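Local structure of phosphate transporter (Thermotoga maritima MSB8, 6L85) at residues 3-6 against 7-11; 173-176 against 177-181; 215-218 against 219-223. The protein probably carries inorganic phosphate across the membrane by coupling its import to sodium ions, as a bacterial relative of the human SLC20 carriers. All coordinates share one frame; numbering follows the deposited sequence.

Contact 1 of 3, residues 3-6 against 7-11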
ATOM      1  N   ILE B   3     -33.326 -10.325  -2.647  1.00 53.58           N
ATOM      2  CA  ILE B   3     -32.369 -10.898  -3.591  1.00 54.90           C
ATOM      3  C   ILE B   3     -30.970 -10.344  -3.342  1.00 48.11           C
ATOM      4  O   ILE B   3     -29.979 -11.068  -3.486  1.00 49.51           O
ATOM      5  CB  ILE B   3     -32.825 -10.686  -5.055  1.00 49.85           C
ATOM      6  CG1 ILE B   3     -31.936 -11.497  -5.998  1.00 55.69           C
ATOM      7  CG2 ILE B   3     -32.707  -9.241  -5.463  1.00 49.24           C
ATOM      8  CD1 ILE B   3     -32.325 -12.938  -6.098  1.00 57.81           C
ATOM      9  N   LEU B   4     -30.859  -9.076  -2.926  1.00 51.03           N
ATOM     10  CA  LEU B   4     -29.545  -8.518  -2.608  1.00 48.24           C
ATOM     11  C   LEU B   4     -28.936  -9.196  -1.387  1.00 51.95           C
ATOM     12  O   LEU B   4     -27.731  -9.475  -1.358  1.00 50.86           O
ATOM     13  CB  LEU B   4     -29.652  -7.012  -2.387  1.00 56.20           C
ATOM     14  CG  LEU B   4     -29.916  -6.226  -3.675  1.00 58.61           C
ATOM     15  CD1 LEU B   4     -29.719  -4.719  -3.489  1.00 53.78           C
ATOM     16  CD2 LEU B   4     -29.018  -6.762  -4.769  1.00 49.36           C
ATOM     17  N   ILE B   5     -29.760  -9.499  -0.383  1.00 51.94           N
ATOM     18  CA  ILE B   5     -29.274 -10.168   0.816  1.00 51.26           C
ATOM     19  C   ILE B   5     -28.794 -11.571   0.486  1.00 46.12           C
ATOM     20  O   ILE B   5     -27.737 -12.015   0.966  1.00 46.60           O
ATOM     21  CB  ILE B   5     -30.380 -10.194   1.886  1.00 51.65           C
ATOM     22  CG1 ILE B   5     -30.636  -8.777   2.401  1.00 57.34           C
ATOM     23  CG2 ILE B   5     -30.017 -11.160   3.016  1.00 48.19           C
ATOM     24  CD1 ILE B   5     -32.071  -8.533   2.847  1.00 59.50           C
ATOM     25  N   ILE B   6     -29.573 -12.300  -0.319  1.00 46.32           N
ATOM     26  CA  ILE B   6     -29.180 -13.651  -0.707  1.00 47.68           C
ATOM     27  C   ILE B   6     -27.900 -13.611  -1.532  1.00 40.92           C
ATOM     28  O   ILE B   6     -27.014 -14.452  -1.362  1.00 43.33           O
ATOM     29  CB  ILE B   6     -30.334 -14.348  -1.455  1.00 51.05           C
ATOM     30  CG1 ILE B   6     -31.445 -14.719  -0.464  1.00 55.24           C
ATOM     31  CG2 ILE B   6     -29.862 -15.594  -2.182  1.00 45.07           C
ATOM     32  CD1 ILE B   6     -32.767 -15.056  -1.133  1.00 60.89           C
ATOM     33  N   ALA B   7     -27.778 -12.630  -2.430  1.00 43.15           N
ATOM     34  CA  ALA B   7     -26.546 -12.464  -3.190  1.00 40.14           C
ATOM     35  C   ALA B   7     -25.366 -12.186  -2.271  1.00 41.90           C
ATOM     36  O   ALA B   7     -24.275 -12.728  -2.474  1.00 39.92           O
ATOM     37  CB  ALA B   7     -26.700 -11.331  -4.208  1.00 39.09           C
ATOM     38  N   GLY B   8     -25.554 -11.330  -1.269  1.00 41.30           N
ATOM     39  CA  GLY B   8     -24.467 -11.061  -0.340  1.00 41.17           C
ATOM     40  C   GLY B   8     -24.026 -12.314   0.385  1.00 40.58           C
ATOM     41  O   GLY B   8     -22.834 -12.600   0.495  1.00 44.30           O
ATOM     42  N   ILE B   9     -24.987 -13.109   0.845  1.00 40.84           N
ATOM     43  CA  ILE B   9     -24.646 -14.316   1.592  1.00 43.49           C
ATOM     44  C   ILE B   9     -23.925 -15.311   0.695  1.00 42.23           C
ATOM     45  O   ILE B   9     -22.875 -15.857   1.058  1.00 41.91           O
ATOM     46  CB  ILE B   9     -25.908 -14.924   2.227  1.00 43.86           C
ATOM     47  CG1 ILE B   9     -26.328 -14.100   3.445  1.00 45.52           C
ATOM     48  CG2 ILE B   9     -25.679 -16.380   2.619  1.00 43.91           C
ATOM     49  CD1 ILE B   9     -27.808 -14.150   3.693  1.00 46.21           C
ATOM     50  N   LEU B  10     -24.470 -15.545  -0.501  1.00 43.26           N
ATOM     51  CA  LEU B  10     -23.891 -16.531  -1.405  1.00 42.33           C
ATOM     52  C   LEU B  10     -22.523 -16.087  -1.920  1.00 38.22           C
ATOM     53  O   LEU B  10     -21.590 -16.897  -2.007  1.00 38.00           O
ATOM     54  CB  LEU B  10     -24.866 -16.790  -2.557  1.00 44.97           C
ATOM     55  CG  LEU B  10     -26.120 -17.580  -2.153  1.00 46.18           C
ATOM     56  CD1 LEU B  10     -27.102 -17.750  -3.326  1.00 41.29           C
ATOM     57  CD2 LEU B  10     -25.708 -18.935  -1.590  1.00 43.27           C
ATOM     58  N   GLY B  11     -22.380 -14.802  -2.264  1.00 40.83           N
ATOM     59  CA  GLY B  11     -21.083 -14.298  -2.677  1.00 35.27           C
ATOM     60  C   GLY B  11     -20.074 -14.369  -1.549  1.00 36.56           C
ATOM     61  O   GLY B  11     -18.900 -14.687  -1.769  1.00 35.16           O
TER
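Ile6 and Leu10, one helical turn apart, lie side by side and point the same way, with CG2 of Ile6 meeting CD1 of Leu10 at 3.7 Å. Ile5 and Ile9 repeat the pattern on the next ridge, where CG2 of Ile5 rests 3.8 Å from CD1 of Ile9. In both pairs the earlier residue offers its CG2 methyl and the later one a CD1 methyl. The torsions explain this: at Ile6, CG2 is anti to the backbone N and beside its own carbonyl carbon, on the side where the next turn follows, whereas CG of Leu10 (chi1 -72°) lies beside its own N and so reaches back. Each later side chain also comes close to a carbonyl oxygen, CG of Leu10 lying 3.3 Å from the O of Ile6. That oxygen accepts the N-H of Leu10 at 2.9 Å, one of four i+4 to i bonds, donated by Ala7, Gly8, Ile9 and Leu10. Gly8 takes its place in this ladder without a side chain. Ile3 and Leu10 also pack on helix 76-99, while Leu4 and Ala7 meet helix 260-275. Since every side chain is apolar and the carbonyls of Ile3 to Ile6 are taken up by the N-H groups of Ala7 to Leu10, the side chains add only apolar packing to the backbone bonds, and the surface isoleucines are consistent with a flank that faces lipid.

Contact 2 of 3, residues 173-176 against 177-181; sequences VAIP and FFISL
The carbonyl oxygen of Pro176 is approached twice by Ser180: the backbone N donates to it at 2.9 Å, while OG, beside its own N (chi1 -62°), comes to 2.8 Å of the same O. Whether the hydroxyl proton settles there is open, since another acceptor is within its reach. Two residues earlier, the O of Ala174 accepts the N-H of Phe178 at 3.2 Å and also meets the ring of that residue, whose CD2 stands 3.1 Å from it with the oxygen near the ring plane, at the edge. The first torsion of Phe178, -78°, sets CG beside the backbone N and brings the ring edge to this carbonyl, and CD2 of the neighbouring Phe177 covers the centre of one face, 4.0 Å above the plane. This is the familiar proline kink of a transmembrane helix: Pro176 has no N-H to give to the turn before, which contributes to the kink of helix 167-194, and the N of Val173 also lacks such a bond. Just past the proline, Phe177 N reaches Val173 O over a long 3.2 Å, but the bond from Ile179 N to Ile175 O is almost straight, at 178°. CG1 of Ile179 folds back to 3.2 Å from that same oxygen, and CG2 of Ile175 lies 4.3 Å from CG1 of Ile179, a loose contact. Phe178 packs on Met153 and Ile157 of helix 129-162 and edge-to-face with Phe328. An alanine in place of Phe178 would leave the Ala174 oxygen without its aromatic C-H neighbour and is likely to open a gap toward Met153 and Phe328. On other flanks, Ile175 packs against Val238 and Phe239 of helix 231-258, and Pro176 against Phe214 of helix 199-224.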
ATOM      1  N   VAL B 173      22.499  -7.756  -5.132  1.00 51.34           N
ATOM      2  CA  VAL B 173      22.004  -7.024  -6.282  1.00 45.85           C
ATOM      3  C   VAL B 173      20.819  -7.719  -6.941  1.00 48.70           C
ATOM      4  O   VAL B 173      19.903  -7.038  -7.419  1.00 50.16           O
ATOM      5  CB  VAL B 173      23.138  -6.806  -7.308  1.00 49.47           C
ATOM      6  CG1 VAL B 173      22.593  -6.282  -8.639  1.00 44.72           C
ATOM      7  CG2 VAL B 173      24.200  -5.884  -6.756  1.00 54.75           C
ATOM      8  N   ALA B 174      20.805  -9.048  -6.975  1.00 49.07           N
ATOM      9  CA  ALA B 174      19.811  -9.751  -7.782  1.00 47.88           C
ATOM     10  C   ALA B 174      18.471  -9.873  -7.072  1.00 43.64           C
ATOM     11  O   ALA B 174      17.422  -9.867  -7.726  1.00 42.61           O
ATOM     12  CB  ALA B 174      20.315 -11.146  -8.157  1.00 43.10           C
ATOM     13  N   ILE B 175      18.481 -10.046  -5.755  1.00 41.65           N
ATOM     14  CA  ILE B 175      17.218 -10.161  -5.031  1.00 48.90           C
ATOM     15  C   ILE B 175      16.513  -8.802  -5.034  1.00 47.58           C
ATOM     16  O   ILE B 175      15.301  -8.744  -5.325  1.00 49.23           O
ATOM     17  CB  ILE B 175      17.464 -10.711  -3.618  1.00 52.23           C
ATOM     18  CG1 ILE B 175      17.968 -12.151  -3.732  1.00 50.73           C
ATOM     19  CG2 ILE B 175      16.222 -10.551  -2.716  1.00 49.79           C
ATOM     20  CD1 ILE B 175      17.812 -12.954  -2.491  1.00 51.36           C
ATOM     21  N   PRO B 176      17.210  -7.687  -4.739  1.00 46.78           N
ATOM     22  CA  PRO B 176      16.556  -6.376  -4.896  1.00 44.03           C
ATOM     23  C   PRO B 176      16.045  -6.134  -6.294  1.00 47.31           C
ATOM     24  O   PRO B 176      14.978  -5.523  -6.466  1.00 47.82           O
ATOM     25  CB  PRO B 176      17.669  -5.385  -4.524  1.00 46.99           C
ATOM     26  CG  PRO B 176      18.479  -6.120  -3.548  1.00 44.61           C
ATOM     27  CD  PRO B 176      18.523  -7.535  -4.079  1.00 46.31           C
ATOM     28  N   PHE B 177      16.768  -6.604  -7.311  1.00 43.95           N
ATOM     29  CA  PHE B 177      16.279  -6.400  -8.664  1.00 44.01           C
ATOM     30  C   PHE B 177      14.908  -7.050  -8.861  1.00 42.29           C
ATOM     31  O   PHE B 177      14.005  -6.443  -9.437  1.00 41.33           O
ATOM     32  CB  PHE B 177      17.271  -6.935  -9.686  1.00 40.19           C
ATOM     33  CG  PHE B 177      16.721  -6.946 -11.061  1.00 44.03           C
ATOM     34  CD1 PHE B 177      16.661  -5.772 -11.800  1.00 47.25           C
ATOM     35  CD2 PHE B 177      16.201  -8.111 -11.601  1.00 43.44           C
ATOM     36  CE1 PHE B 177      16.118  -5.768 -13.067  1.00 48.64           C
ATOM     37  CE2 PHE B 177      15.649  -8.114 -12.860  1.00 44.51           C
ATOM     38  CZ  PHE B 177      15.612  -6.944 -13.602  1.00 48.52           C
ATOM     39  N   PHE B 178      14.722  -8.275  -8.378  1.00 40.32           N
ATOM     40  CA  PHE B 178      13.442  -8.924  -8.640  1.00 40.79           C
ATOM     41  C   PHE B 178      12.316  -8.346  -7.781  1.00 39.76           C
ATOM     42  O   PHE B 178      11.185  -8.216  -8.264  1.00 39.47           O
ATOM     43  CB  PHE B 178      13.564 -10.439  -8.449  1.00 40.86           C
ATOM     44  CG  PHE B 178      14.222 -11.137  -9.607  1.00 42.63           C
ATOM     45  CD1 PHE B 178      13.512 -11.399 -10.773  1.00 44.86           C
ATOM     46  CD2 PHE B 178      15.555 -11.528  -9.532  1.00 44.62           C
ATOM     47  CE1 PHE B 178      14.116 -12.039 -11.851  1.00 51.21           C
ATOM     48  CE2 PHE B 178      16.177 -12.161 -10.603  1.00 44.53           C
ATOM     49  CZ  PHE B 178      15.456 -12.426 -11.766  1.00 48.48           C
ATOM     50  N   ILE B 179      12.587  -8.023  -6.509  1.00 42.98           N
ATOM     51  CA  ILE B 179      11.570  -7.345  -5.696  1.00 41.85           C
ATOM     52  C   ILE B 179      11.123  -6.050  -6.376  1.00 40.36           C
ATOM     53  O   ILE B 179       9.919  -5.749  -6.457  1.00 40.52           O
ATOM     54  CB  ILE B 179      12.099  -7.080  -4.277  1.00 42.48           C
ATOM     55  CG1 ILE B 179      12.576  -8.379  -3.642  1.00 42.89           C
ATOM     56  CG2 ILE B 179      11.014  -6.478  -3.388  1.00 36.14           C
ATOM     57  CD1 ILE B 179      11.473  -9.372  -3.498  1.00 44.03           C
ATOM     58  N   SER B 180      12.086  -5.293  -6.916  1.00 38.49           N
ATOM     59  CA  SER B 180      11.800  -4.053  -7.632  1.00 40.08           C
ATOM     60  C   SER B 180      11.019  -4.291  -8.913  1.00 42.19           C
ATOM     61  O   SER B 180      10.163  -3.482  -9.285  1.00 43.27           O
ATOM     62  CB  SER B 180      13.106  -3.330  -7.954  1.00 39.83           C
ATOM     63  OG  SER B 180      13.736  -2.997  -6.742  1.00 46.22           O
ATOM     64  N   LEU B 181      11.331  -5.365  -9.632  1.00 41.97           N
ATOM     65  CA  LEU B 181      10.540  -5.702 -10.813  1.00 40.80           C
ATOM     66  C   LEU B 181       9.087  -5.998 -10.436  1.00 38.53           C
ATOM     67  O   LEU B 181       8.147  -5.601 -11.143  1.00 37.92           O
ATOM     68  CB  LEU B 181      11.175  -6.899 -11.512  1.00 41.71           C
ATOM     69  CG  LEU B 181      10.758  -7.208 -12.931  1.00 45.59           C
ATOM     70  CD1 LEU B 181      10.982  -5.967 -13.790  1.00 48.97           C
ATOM     71  CD2 LEU B 181      11.570  -8.402 -13.441  1.00 47.80           C
TER

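Contact 3 of 3, residues 215-218 against 219-223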
ATOM      1  N   PHE B 215      16.607   0.338  -3.490  1.00 43.17           N
ATOM      2  CA  PHE B 215      17.505   0.899  -2.485  1.00 39.38           C
ATOM      3  C   PHE B 215      17.293   0.223  -1.130  1.00 42.66           C
ATOM      4  O   PHE B 215      18.240  -0.297  -0.504  1.00 41.41           O
ATOM      5  CB  PHE B 215      17.271   2.411  -2.400  1.00 44.36           C
ATOM      6  CG  PHE B 215      18.285   3.147  -1.565  1.00 44.76           C
ATOM      7  CD1 PHE B 215      18.243   3.080  -0.181  1.00 37.27           C
ATOM      8  CD2 PHE B 215      19.285   3.901  -2.171  1.00 43.85           C
ATOM      9  CE1 PHE B 215      19.173   3.752   0.590  1.00 43.92           C
ATOM     10  CE2 PHE B 215      20.213   4.578  -1.404  1.00 42.35           C
ATOM     11  CZ  PHE B 215      20.155   4.504  -0.019  1.00 41.82           C
ATOM     12  N   VAL B 216      16.037   0.176  -0.687  1.00 41.99           N
ATOM     13  CA  VAL B 216      15.737  -0.331   0.652  1.00 43.58           C
ATOM     14  C   VAL B 216      16.048  -1.820   0.759  1.00 40.00           C
ATOM     15  O   VAL B 216      16.645  -2.278   1.742  1.00 40.82           O
ATOM     16  CB  VAL B 216      14.269  -0.031   1.012  1.00 44.41           C
ATOM     17  CG1 VAL B 216      13.814  -0.900   2.178  1.00 44.98           C
ATOM     18  CG2 VAL B 216      14.110   1.470   1.349  1.00 40.86           C
ATOM     19  N   VAL B 217      15.606  -2.606  -0.227  1.00 38.64           N
ATOM     20  CA  VAL B 217      15.857  -4.042  -0.196  1.00 41.75           C
ATOM     21  C   VAL B 217      17.351  -4.326  -0.308  1.00 42.93           C
ATOM     22  O   VAL B 217      17.861  -5.249   0.324  1.00 43.11           O
ATOM     23  CB  VAL B 217      15.069  -4.763  -1.302  1.00 42.67           C
ATOM     24  CG1 VAL B 217      15.369  -6.268  -1.265  1.00 40.65           C
ATOM     25  CG2 VAL B 217      13.572  -4.505  -1.149  1.00 39.81           C
ATOM     26  N   HIS B 218      18.075  -3.539  -1.107  1.00 41.32           N
ATOM     27  CA  HIS B 218      19.515  -3.713  -1.196  1.00 45.52           C
ATOM     28  C   HIS B 218      20.158  -3.582   0.174  1.00 50.36           C
ATOM     29  O   HIS B 218      20.966  -4.430   0.568  1.00 51.34           O
ATOM     30  CB  HIS B 218      20.112  -2.705  -2.180  1.00 45.15           C
ATOM     31  CG  HIS B 218      21.605  -2.636  -2.126  1.00 55.14           C
ATOM     32  ND1 HIS B 218      22.418  -3.566  -2.745  1.00 52.83           N
ATOM     33  CD2 HIS B 218      22.435  -1.769  -1.497  1.00 57.68           C
ATOM     34  CE1 HIS B 218      23.683  -3.261  -2.513  1.00 57.19           C
ATOM     35  NE2 HIS B 218      23.720  -2.177  -1.757  1.00 67.48           N
ATOM     36  N   PHE B 219      19.794  -2.548   0.940  1.00 48.16           N
ATOM     37  CA  PHE B 219      20.458  -2.433   2.244  1.00 49.60           C
ATOM     38  C   PHE B 219      19.980  -3.491   3.238  1.00 50.68           C
ATOM     39  O   PHE B 219      20.784  -3.995   4.046  1.00 54.19           O
ATOM     40  CB  PHE B 219      20.323  -1.017   2.794  1.00 49.38           C
ATOM     41  CG  PHE B 219      21.316  -0.079   2.172  1.00 54.63           C
ATOM     42  CD1 PHE B 219      22.615   0.008   2.668  1.00 53.37           C
ATOM     43  CD2 PHE B 219      20.981   0.647   1.039  1.00 47.90           C
ATOM     44  CE1 PHE B 219      23.543   0.836   2.060  1.00 53.77           C
ATOM     45  CE2 PHE B 219      21.903   1.479   0.423  1.00 48.78           C
ATOM     46  CZ  PHE B 219      23.190   1.568   0.930  1.00 53.02           C
ATOM     47  N   ALA B 220      18.713  -3.900   3.161  1.00 47.39           N
ATOM     48  CA  ALA B 220      18.281  -5.004   4.016  1.00 50.32           C
ATOM     49  C   ALA B 220      19.053  -6.294   3.695  1.00 51.57           C
ATOM     50  O   ALA B 220      19.451  -7.033   4.607  1.00 54.49           O
ATOM     51  CB  ALA B 220      16.770  -5.206   3.889  1.00 46.19           C
ATOM     52  N   VAL B 221      19.316  -6.555   2.408  1.00 49.95           N
ATOM     53  CA  VAL B 221      20.029  -7.770   2.009  1.00 51.07           C
ATOM     54  C   VAL B 221      21.499  -7.691   2.409  1.00 53.25           C
ATOM     55  O   VAL B 221      22.085  -8.684   2.851  1.00 52.91           O
ATOM     56  CB  VAL B 221      19.894  -8.024   0.494  1.00 51.30           C
ATOM     57  CG1 VAL B 221      20.819  -9.182   0.077  1.00 51.79           C
ATOM     58  CG2 VAL B 221      18.458  -8.320   0.100  1.00 50.57           C
ATOM     59  N   ARG B 222      22.142  -6.538   2.188  1.00 54.84           N
ATOM     60  CA  ARG B 222      23.504  -6.342   2.683  1.00 55.62           C
ATOM     61  C   ARG B 222      23.603  -6.731   4.149  1.00 58.32           C
ATOM     62  O   ARG B 222      24.557  -7.394   4.567  1.00 62.39           O
ATOM     63  CB  ARG B 222      23.940  -4.890   2.521  1.00 59.04           C
ATOM     64  CG  ARG B 222      24.427  -4.522   1.157  1.00 60.16           C
ATOM     65  CD  ARG B 222      24.719  -3.031   1.118  1.00 62.28           C
ATOM     66  NE  ARG B 222      26.075  -2.719   1.554  1.00 69.85           N
ATOM     67  CZ  ARG B 222      26.399  -2.291   2.772  1.00 77.79           C
ATOM     68  NH1 ARG B 222      25.462  -2.122   3.702  1.00 74.32           N
ATOM     69  NH2 ARG B 222      27.668  -2.032   3.061  1.00 78.94           N
ATOM     70  N   LYS B 223      22.627  -6.311   4.953  1.00 54.18           N
ATOM     71  CA  LYS B 223      22.621  -6.729   6.351  1.00 62.13           C
ATOM     72  C   LYS B 223      22.509  -8.251   6.476  1.00 61.40           C
ATOM     73  O   LYS B 223      23.339  -8.899   7.123  1.00 57.95           O
ATOM     74  CB  LYS B 223      21.483  -6.036   7.096  1.00 57.16           C
ATOM     75  CG  LYS B 223      21.570  -6.137   8.587  1.00 64.64           C
ATOM     76  CD  LYS B 223      22.054  -4.827   9.181  1.00 72.49           C
ATOM     77  CE  LYS B 223      22.783  -5.066  10.484  1.00 69.42           C
ATOM     78  NZ  LYS B 223      23.604  -3.867  10.811  1.00 80.44           N
TER
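Regular i to i+4 hydrogen bonds carry helix 199-224 through this stretch, from Phe219 N to Phe215 O at 3.1 Å up to the nearly straight bond of Arg222 N to His218 O. On this scaffold Phe215, His218 and Phe219 form an aromatic cluster. Phe219 is shared by both ring pairs. CE2 of Phe219 lies over one face of the Phe215 ring, toward its rim and 3.5 Å from CZ of Phe215, with the two planes at 38°. With His218 the geometry is T-shaped: His218 turns an edge to the face of Phe219, the planes at 87° and the centroids 5.0 Å apart, with CD2 of His218 the atom above the ring. His218 can do so because its CG is anti to the backbone N (chi1 169°), which turns CG to the side of its own carbonyl carbon, next to Phe219. Arg222 then covers a face of that imidazole in a CH-pi contact, CG lying 4.1 Å from the ring centroid, and CD approaches NE2 of His218 at 3.2 Å. On another flank CG1 of Val217 meets CG2 of Val221 at 4.0 Å. ND1 of His218 is hydrogen-bonded to the O of Thr172 on helix 167-194, which probably limits rotation of the ring. Across the dimer, Phe215 and Phe219 both meet Phe301 of the second subunit. Arginine thus touches histidine through its methylene groups, and any positive charge on the imidazole would probably be disfavoured by the guanidinium nearby.

Overall arrangement
Contacts 2 and 3 sit on consecutive helices, 167-194 and 199-224, and pack directly on each other: CG of Pro176 lies 3.5 Å from CA of His218. Contact 1, on helix 2-32, stands apart on the opposite side of the chain's centre, its centre about 43 Å from that of contact 2 and about 47 Å from that of contact 3. Contact 2 is the buried one, wedged among four other helices; contacts 1 and 3 belong to the surface. The chemistry follows: aliphatic ridges in contact 1, a proline kink with a serine and a phenylalanine on carbonyls in contact 2, and in contact 3 an aromatic cluster that reaches the second subunit.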